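Local coordinates for protein botulinum neurotoxin type C1 (Clostridium botulinum, PDB 3R4S) that binds gangliosides through its receptor-binding region, a step on which cell entry of the toxin depends, and as the whole toxin is a protease, at residues S91-Y96 and D204-W209. Residues are numbered along the deposited sequence; the frame is centred on the assembly and turned at random.
Sequences SNLPGY and DNINMW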
ATOM      1  N   SER A  91      11.620  -5.037 -10.005  1.00 28.37           N
ATOM      2  CA  SER A  91      12.731  -4.100 -10.066  1.00 28.94           C
ATOM      3  C   SER A  91      13.361  -3.987 -11.451  1.00 28.78           C
ATOM      4  O   SER A  91      14.074  -3.030 -11.724  1.00 27.96           O
ATOM      5  CB  SER A  91      13.804  -4.487  -9.036  1.00 31.82           C
ATOM      6  OG  SER A  91      14.316  -5.783  -9.294  1.00 37.38           O
ATOM      7  N   ASN A  92      13.108  -4.955 -12.324  1.00 28.75           N
ATOM      8  CA  ASN A  92      13.655  -4.885 -13.680  1.00 33.26           C
ATOM      9  C   ASN A  92      12.573  -4.622 -14.731  1.00 35.10           C
ATOM     10  O   ASN A  92      12.660  -5.088 -15.871  1.00 33.59           O
ATOM     11  CB  ASN A  92      14.432  -6.161 -14.025  1.00 35.69           C
ATOM     12  CG  ASN A  92      13.542  -7.390 -14.058  1.00 40.51           C
ATOM     13  OD1 ASN A  92      12.447  -7.388 -13.495  1.00 41.41           O
ATOM     14  ND2 ASN A  92      14.004  -8.447 -14.723  1.00 40.62           N
ATOM     15  N   LEU A  93      11.542  -3.880 -14.338  1.00 31.54           N
ATOM     16  CA  LEU A  93      10.440  -3.577 -15.240  1.00 26.66           C
ATOM     17  C   LEU A  93      10.971  -2.810 -16.452  1.00 27.12           C
ATOM     18  O   LEU A  93      11.737  -1.864 -16.299  1.00 25.27           O
ATOM     19  CB  LEU A  93       9.396  -2.735 -14.500  1.00 25.82           C
ATOM     20  CG  LEU A  93       8.032  -2.626 -15.163  1.00 25.28           C
ATOM     21  CD1 LEU A  93       7.251  -3.929 -14.960  1.00 23.46           C
ATOM     22  CD2 LEU A  93       7.278  -1.428 -14.592  1.00 22.61           C
ATOM     23  N   PRO A  94      10.578  -3.218 -17.667  1.00 30.27           N
ATOM     24  CA  PRO A  94      10.953  -2.370 -18.806  1.00 31.77           C
ATOM     25  C   PRO A  94      10.211  -1.036 -18.737  1.00 29.38           C
ATOM     26  O   PRO A  94       9.393  -0.833 -17.836  1.00 27.74           O
ATOM     27  CB  PRO A  94      10.491  -3.182 -20.020  1.00 32.99           C
ATOM     28  CG  PRO A  94       9.485  -4.143 -19.490  1.00 32.88           C
ATOM     29  CD  PRO A  94       9.879  -4.445 -18.079  1.00 33.53           C
ATOM     30  N   GLY A  95      10.500  -0.138 -19.666  1.00 29.36           N
ATOM     31  CA  GLY A  95       9.866   1.166 -19.682  1.00 27.41           C
ATOM     32  C   GLY A  95       8.433   1.125 -20.181  1.00 29.53           C
ATOM     33  O   GLY A  95       8.142   0.482 -21.188  1.00 26.86           O
ATOM     34  N   TYR A  96       7.545   1.806 -19.453  1.00 23.79           N
ATOM     35  CA  TYR A  96       6.170   2.044 -19.880  1.00 22.92           C
ATOM     36  C   TYR A  96       5.794   3.494 -19.609  1.00 21.77           C
ATOM     37  O   TYR A  96       5.989   3.993 -18.503  1.00 20.84           O
ATOM     38  CB  TYR A  96       5.173   1.167 -19.102  1.00 22.85           C
ATOM     39  CG  TYR A  96       5.285  -0.319 -19.339  1.00 26.26           C
ATOM     40  CD1 TYR A  96       4.607  -0.930 -20.389  1.00 28.67           C
ATOM     41  CD2 TYR A  96       6.055  -1.114 -18.500  1.00 22.70           C
ATOM     42  CE1 TYR A  96       4.701  -2.289 -20.602  1.00 27.44           C
ATOM     43  CE2 TYR A  96       6.155  -2.479 -18.703  1.00 30.95           C
ATOM     44  CZ  TYR A  96       5.482  -3.061 -19.755  1.00 32.49           C
ATOM     45  OH  TYR A  96       5.579  -4.418 -19.950  1.00 37.74           O
ATOM     46  N   ASP A 204       5.950 -10.064 -18.843  1.00 59.77           N
ATOM     47  CA  ASP A 204       4.657 -10.316 -18.214  1.00 55.79           C
ATOM     48  C   ASP A 204       3.727  -9.110 -18.328  1.00 48.06           C
ATOM     49  O   ASP A 204       4.169  -7.967 -18.269  1.00 45.07           O
ATOM     50  CB  ASP A 204       4.844 -10.663 -16.731  1.00 52.61           C
ATOM     51  CG  ASP A 204       5.743 -11.872 -16.514  1.00 63.54           C
ATOM     52  OD1 ASP A 204       5.860 -12.714 -17.434  1.00 65.78           O
ATOM     53  OD2 ASP A 204       6.328 -11.984 -15.414  1.00 62.36           O
ATOM     54  N   ASN A 205       2.436  -9.374 -18.490  1.00 44.67           N
ATOM     55  CA  ASN A 205       1.433  -8.325 -18.380  1.00 39.77           C
ATOM     56  C   ASN A 205       1.553  -7.673 -16.999  1.00 37.04           C
ATOM     57  O   ASN A 205       1.856  -8.343 -16.006  1.00 30.18           O
ATOM     58  CB  ASN A 205       0.030  -8.912 -18.605  1.00 40.49           C
ATOM     59  CG  ASN A 205      -1.108  -7.925 -18.271  1.00 44.20           C
ATOM     60  OD1 ASN A 205      -1.575  -7.167 -19.131  1.00 40.11           O
ATOM     61  ND2 ASN A 205      -1.582  -7.971 -17.026  1.00 42.23           N
ATOM     62  N   ILE A 206       1.372  -6.358 -16.948  1.00 29.88           N
ATOM     63  CA  ILE A 206       1.181  -5.684 -15.674  1.00 27.02           C
ATOM     64  C   ILE A 206      -0.183  -5.036 -15.672  1.00 24.75           C
ATOM     65  O   ILE A 206      -0.750  -4.755 -16.727  1.00 27.10           O
ATOM     66  CB  ILE A 206       2.252  -4.608 -15.390  1.00 25.52           C
ATOM     67  CG1 ILE A 206       2.247  -3.536 -16.476  1.00 24.53           C
ATOM     68  CG2 ILE A 206       3.636  -5.238 -15.226  1.00 27.36           C
ATOM     69  CD1 ILE A 206       3.145  -2.339 -16.149  1.00 27.24           C
ATOM     70  N   ASN A 207      -0.719  -4.816 -14.483  1.00 23.33           N
ATOM     71  CA  ASN A 207      -1.929  -4.021 -14.335  1.00 24.93           C
ATOM     72  C   ASN A 207      -1.606  -2.712 -13.642  1.00 25.37           C
ATOM     73  O   ASN A 207      -0.668  -2.628 -12.848  1.00 22.71           O
ATOM     74  CB  ASN A 207      -2.986  -4.762 -13.513  1.00 24.06           C
ATOM     75  CG  ASN A 207      -3.577  -5.940 -14.244  1.00 28.00           C
ATOM     76  OD1 ASN A 207      -3.621  -7.053 -13.717  1.00 31.93           O
ATOM     77  ND2 ASN A 207      -4.039  -5.708 -15.461  1.00 24.52           N
ATOM     78  N   MET A 208      -2.395  -1.690 -13.935  1.00 23.51           N
ATOM     79  CA  MET A 208      -2.298  -0.446 -13.200  1.00 21.26           C
ATOM     80  C   MET A 208      -3.698  -0.054 -12.758  1.00 23.15           C
ATOM     81  O   MET A 208      -4.643  -0.121 -13.548  1.00 22.15           O
ATOM     82  CB  MET A 208      -1.670   0.645 -14.073  1.00 19.70           C
ATOM     83  CG  MET A 208      -1.717   2.041 -13.457  1.00 21.81           C
ATOM     84  SD  MET A 208      -1.002   3.312 -14.537  1.00 22.27           S
ATOM     85  CE  MET A 208      -2.287   3.498 -15.784  1.00 19.86           C
ATOM     86  N   TRP A 209      -3.833   0.335 -11.498  1.00 21.11           N
ATOM     87  CA  TRP A 209      -5.089   0.852 -10.986  1.00 20.02           C
ATOM     88  C   TRP A 209      -4.887   2.319 -10.682  1.00 22.42           C
ATOM     89  O   TRP A 209      -3.815   2.715 -10.205  1.00 19.86           O
ATOM     90  CB  TRP A 209      -5.483   0.159  -9.685  1.00 20.23           C
ATOM     91  CG  TRP A 209      -5.811  -1.288  -9.782  1.00 25.43           C
ATOM     92  CD1 TRP A 209      -7.061  -1.850  -9.792  1.00 25.83           C
ATOM     93  CD2 TRP A 209      -4.885  -2.378  -9.818  1.00 23.40           C
ATOM     94  NE1 TRP A 209      -6.965  -3.220  -9.844  1.00 27.07           N
ATOM     95  CE2 TRP A 209      -5.640  -3.571  -9.863  1.00 25.83           C
ATOM     96  CE3 TRP A 209      -3.490  -2.461  -9.826  1.00 25.03           C
ATOM     97  CZ2 TRP A 209      -5.047  -4.836  -9.920  1.00 27.68           C
ATOM     98  CZ3 TRP A 209      -2.898  -3.721  -9.877  1.00 26.34           C
ATOM     99  CH2 TRP A 209      -3.682  -4.890  -9.922  1.00 27.12           C
TER
HETATM  100  O   HOH W   1       6.421  -6.593 -18.053  1.00 41.89           O
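A water molecule joins the two segments at their polar end: it donates to Asp204 O at 2.6 Å and also hydrogen-bonds Tyr96 OH at 3.0 Å. The phenol oxygen and the carbonyl are too far apart to bond directly, with Tyr96 OH 4.2 Å from Asp204 O, and the water spans that gap. The site belongs to the concanavalin-like beta sandwich of the N-terminal receptor-binding half. Here the loop that leads from strand 77-87 of one sheet into strand 96-98 of the other, with Tyr96 opening that strand, meets the chain that runs into strand 207-216.

Beneath the water the contact is apolar and centred on Ile206. Its CD1 lies over one face of the Tyr96 ring in a CH-pi contact, 4.1 Å from the centroid and 20° off the normal. The methyl is displaced toward the CD2-CE2 side of the ring rather than sitting over its middle. A chi1 of 59° sets the two branches of Ile206 apart: the extended CG1-CD1 arm carries CD1 over the ring, and CG2 is left for Leu93. Ile112 and Ile190, from strands 108-113 and 185-192, which flank strand 96-98, also touch both Tyr96 and Ile206 and add to the apolar surroundings of these two buried residues. Ser53 OG is hydrogen-bonded to Ile206 N, which ties down the backbone that carries this side chain. Leu93, whose chi1 of -165° sets CG anti to the backbone N, reaches in with one methyl: CD1 meets Ile206 CG2 at 3.9 Å.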